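Local coordinates for fucoxanthin chlorophyll a/c-binding protein Lhcq11 (PDB 6L4U) that probably harvests light as a membrane antenna protein that holds chlorophylls a and c and carotenoids close together for energy transfer, at residues S98-K101 with H102-A106. Residues are numbered along the deposited sequence; the frame is centred on the assembly and turned at random.
Sequences SEVK and HGRIA. With CLA (chlorophyll a), chain B.
His102 and Ser98, one helical turn apart on helix 89-115, share a carbonyl: Ser98 O accepts from His102 ND1 at 2.6 Å and, from the opposite face of its plane, from the backbone N of His102. The ND1 bond lies almost in the imidazole plane, with an N-H...O angle of 152°. Ser98 OG, 3.0 Å from His102 ND1, adds only a weak bond; its stronger partner is a chlorophyll c1 oxygen. With CG set beside its own backbone N (chi1 -87°), the His102 ring turns back along the helix to Ser98, and NE2 ligates the magnesium of one chlorophyll a.

Glu99 lies beside His102 on the helix and turns to a different chlorophyll a. Its chain runs extended over that chlorin, and OE1 binds the magnesium there at 2.5 Å, while OE2 forms a salt bridge with Arg219 of helix 208-230, a helix-to-helix tie as in the chlorophyll a/b-binding family. The vinyl carbon CAB of the Glu99-bound chlorophyll sits above one face of the His102 ring, 4.0 Å from CG and toward the rim.

Two residues further along, Arg104 doubles on Val100 O, strongly through its backbone N (2.9 Å) and weakly through NE. The two side chains run side by side, Val100 CG2 3.5 Å from Arg104 NH2, while NH1 bonds to Gly185 O.

A phenylalanine in place of His102 would probably leave its chlorophyll's magnesium without this ligand and Ser98 O without its side-chain donor. The ND1 bond probably steadies the ring's rotation and leaves NE2 to face the metal, so neighbouring helix positions serve two chlorophylls.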
loop_
_atom_site.group_PDB
_atom_site.type_symbol
_atom_site.label_atom_id
_atom_site.label_comp_id
_atom_site.label_asym_id
_atom_site.label_seq_id
_atom_site.Cartn_x
_atom_site.Cartn_y
_atom_site.Cartn_z
ATOM N N SER Y 98 -44.607 -0.625 -54.461
ATOM C CA SER Y 98 -44.284 -2.010 -54.177
ATOM C C SER Y 98 -45.298 -2.982 -54.758
ATOM O O SER Y 98 -44.979 -4.166 -54.883
ATOM C CB SER Y 98 -44.165 -2.238 -52.674
ATOM O OG SER Y 98 -43.781 -3.575 -52.427
ATOM N N GLU Y 99 -46.506 -2.525 -55.104
ATOM C CA GLU Y 99 -47.435 -3.416 -55.796
ATOM C C GLU Y 99 -46.970 -3.686 -57.219
ATOM O O GLU Y 99 -46.966 -4.838 -57.667
ATOM C CB GLU Y 99 -48.859 -2.847 -55.803
ATOM C CG GLU Y 99 -49.835 -3.751 -56.569
ATOM C CD GLU Y 99 -51.304 -3.584 -56.207
ATOM O OE1 GLU Y 99 -51.673 -2.673 -55.449
ATOM O OE2 GLU Y 99 -52.113 -4.395 -56.689
ATOM N N VAL Y 100 -46.553 -2.641 -57.938
ATOM C CA VAL Y 100 -46.131 -2.837 -59.321
ATOM C C VAL Y 100 -44.764 -3.508 -59.384
ATOM O O VAL Y 100 -44.464 -4.210 -60.353
ATOM C CB VAL Y 100 -46.159 -1.506 -60.101
ATOM C CG1 VAL Y 100 -47.555 -0.918 -60.079
ATOM C CG2 VAL Y 100 -45.163 -0.505 -59.550
ATOM N N LYS Y 101 -43.925 -3.345 -58.358
ATOM C CA LYS Y 101 -42.656 -4.061 -58.365
ATOM C C LYS Y 101 -42.855 -5.527 -58.008
ATOM O O LYS Y 101 -42.129 -6.394 -58.504
ATOM C CB LYS Y 101 -41.661 -3.407 -57.410
ATOM C CG LYS Y 101 -40.228 -3.834 -57.663
ATOM C CD LYS Y 101 -39.296 -3.332 -56.590
ATOM C CE LYS Y 101 -38.301 -2.342 -57.158
ATOM N NZ LYS Y 101 -37.138 -2.162 -56.254
ATOM N N HIS Y 102 -43.833 -5.818 -57.150
ATOM C CA HIS Y 102 -44.215 -7.203 -56.911
ATOM C C HIS Y 102 -44.873 -7.811 -58.139
ATOM O O HIS Y 102 -44.696 -9.004 -58.411
ATOM C CB HIS Y 102 -45.171 -7.295 -55.726
ATOM C CG HIS Y 102 -44.494 -7.413 -54.398
ATOM N ND1 HIS Y 102 -44.122 -6.318 -53.653
ATOM C CD2 HIS Y 102 -44.148 -8.500 -53.669
ATOM C CE1 HIS Y 102 -43.566 -6.723 -52.526
ATOM N NE2 HIS Y 102 -43.564 -8.043 -52.514
ATOM N N GLY Y 103 -45.632 -7.009 -58.888
ATOM C CA GLY Y 103 -46.358 -7.543 -60.028
ATOM C C GLY Y 103 -45.461 -7.828 -61.214
ATOM O O GLY Y 103 -45.520 -8.910 -61.803
ATOM N N ARG Y 104 -44.602 -6.867 -61.567
ATOM C CA ARG Y 104 -43.762 -7.000 -62.752
ATOM C C ARG Y 104 -42.674 -8.052 -62.580
ATOM O O ARG Y 104 -42.158 -8.560 -63.579
ATOM C CB ARG Y 104 -43.149 -5.643 -63.103
ATOM C CG ARG Y 104 -44.188 -4.617 -63.527
ATOM C CD ARG Y 104 -43.574 -3.279 -63.881
ATOM N NE ARG Y 104 -43.080 -2.525 -62.739
ATOM C CZ ARG Y 104 -42.802 -1.227 -62.780
ATOM N NH1 ARG Y 104 -42.977 -0.547 -63.904
ATOM N NH2 ARG Y 104 -42.354 -0.604 -61.700
ATOM N N ILE Y 105 -42.324 -8.399 -61.344
ATOM C CA ILE Y 105 -41.415 -9.516 -61.126
ATOM C C ILE Y 105 -42.161 -10.839 -61.234
ATOM O O ILE Y 105 -41.691 -11.777 -61.889
ATOM C CB ILE Y 105 -40.704 -9.351 -59.769
ATOM C CG1 ILE Y 105 -39.708 -8.195 -59.855
ATOM C CG2 ILE Y 105 -39.995 -10.635 -59.353
ATOM C CD1 ILE Y 105 -38.901 -7.977 -58.606
ATOM N N ALA Y 106 -43.353 -10.923 -60.638
ATOM C CA ALA Y 106 -44.132 -12.154 -60.695
ATOM C C ALA Y 106 -44.730 -12.415 -62.072
ATOM O O ALA Y 106 -45.106 -13.554 -62.360
ATOM C CB ALA Y 106 -45.242 -12.124 -59.648
HETATM MG MG CLA B . -53.129 -4.264 -54.181
HETATM C CHA CLA B . -55.531 -1.812 -53.821
HETATM C CHB CLA B . -50.960 -2.291 -52.470
HETATM C CHC CLA B . -51.024 -6.897 -54.125
HETATM C CHD CLA B . -55.809 -6.507 -55.446
HETATM N NA CLA B . -53.226 -2.409 -53.259
HETATM C C1A CLA B . -54.157 -1.525 -53.266
HETATM C C2A CLA B . -53.825 -0.188 -52.636
HETATM C C3A CLA B . -52.361 -0.376 -52.302
HETATM C C4A CLA B . -52.176 -1.796 -52.706
HETATM C CMA CLA B . -51.539 0.504 -53.231
HETATM C CAA CLA B . -54.609 -0.016 -51.310
HETATM C CBA CLA B . -53.889 0.399 -50.022
HETATM C CGA CLA B . -53.664 -0.801 -49.132
HETATM O O1A CLA B . -54.572 -1.292 -48.488
HETATM O O2A CLA B . -52.335 -1.381 -49.066
HETATM N NB CLA B . -51.267 -4.545 -53.397
HETATM C C1B CLA B . -50.495 -3.646 -52.790
HETATM C C2B CLA B . -49.128 -4.126 -52.452
HETATM C C3B CLA B . -49.160 -5.513 -52.953
HETATM C C4B CLA B . -50.535 -5.657 -53.505
HETATM C CMB CLA B . -47.991 -3.420 -51.774
HETATM C CAB CLA B . -48.074 -6.522 -52.900
HETATM C CBB CLA B . -48.223 -7.655 -52.240
HETATM N NC CLA B . -53.387 -6.253 -54.675
HETATM C C1C CLA B . -52.397 -7.159 -54.588
HETATM C C2C CLA B . -52.770 -8.537 -55.007
HETATM C C3C CLA B . -54.179 -8.402 -55.393
HETATM C C4C CLA B . -54.443 -6.965 -55.150
HETATM C CMC CLA B . -51.949 -9.792 -55.044
HETATM C CAC CLA B . -55.114 -9.469 -55.909
HETATM C CBC CLA B . -55.801 -10.060 -54.700
HETATM N ND CLA B . -55.140 -4.292 -54.511
HETATM C C1D CLA B . -56.137 -5.129 -55.116
HETATM C C2D CLA B . -57.454 -4.503 -55.367
HETATM C C3D CLA B . -57.176 -3.147 -54.840
HETATM C C4D CLA B . -55.870 -3.127 -54.381
HETATM C CMD CLA B . -58.770 -4.923 -55.953
HETATM C CAD CLA B . -57.764 -1.815 -54.596
HETATM O OBD CLA B . -58.956 -1.459 -54.906
HETATM C CBD CLA B . -56.731 -0.947 -54.005
HETATM C CGD CLA B . -56.378 0.016 -55.093
HETATM O O1D CLA B . -55.406 -0.176 -55.802
HETATM O O2D CLA B . -57.206 1.177 -55.345
HETATM C CED CLA B . -57.164 1.789 -56.629
HETATM C C1 CLA B . -52.242 -2.796 -49.067
HETATM C C2 CLA B . -51.154 -3.339 -48.170
HETATM C C3 CLA B . -50.544 -4.498 -48.477
HETATM C C4 CLA B . -50.939 -5.272 -49.701
HETATM C C5 CLA B . -49.465 -5.058 -47.586
HETATM C C6 CLA B . -49.982 -6.171 -46.677
HETATM C C7 CLA B . -49.595 -7.546 -47.214
HETATM C C8 CLA B . -50.012 -8.664 -46.279
HETATM C C9 CLA B . -48.787 -9.261 -45.596
HETATM C C10 CLA B . -50.785 -9.711 -47.067
HETATM C C11 CLA B . -51.185 -10.886 -46.188
HETATM C C12 CLA B . -51.194 -12.174 -46.997
HETATM C C13 CLA B . -52.357 -12.184 -47.978
HETATM C C14 CLA B . -53.683 -12.406 -47.261
HETATM C C15 CLA B . -52.104 -13.258 -49.025
HETATM C C16 CLA B . -52.137 -14.665 -48.439
HETATM C C17 CLA B . -52.267 -15.713 -49.539
HETATM C C18 CLA B . -51.103 -15.631 -50.517
HETATM C C19 CLA B . -51.604 -15.564 -51.955
HETATM C C20 CLA B . -50.142 -16.797 -50.321
#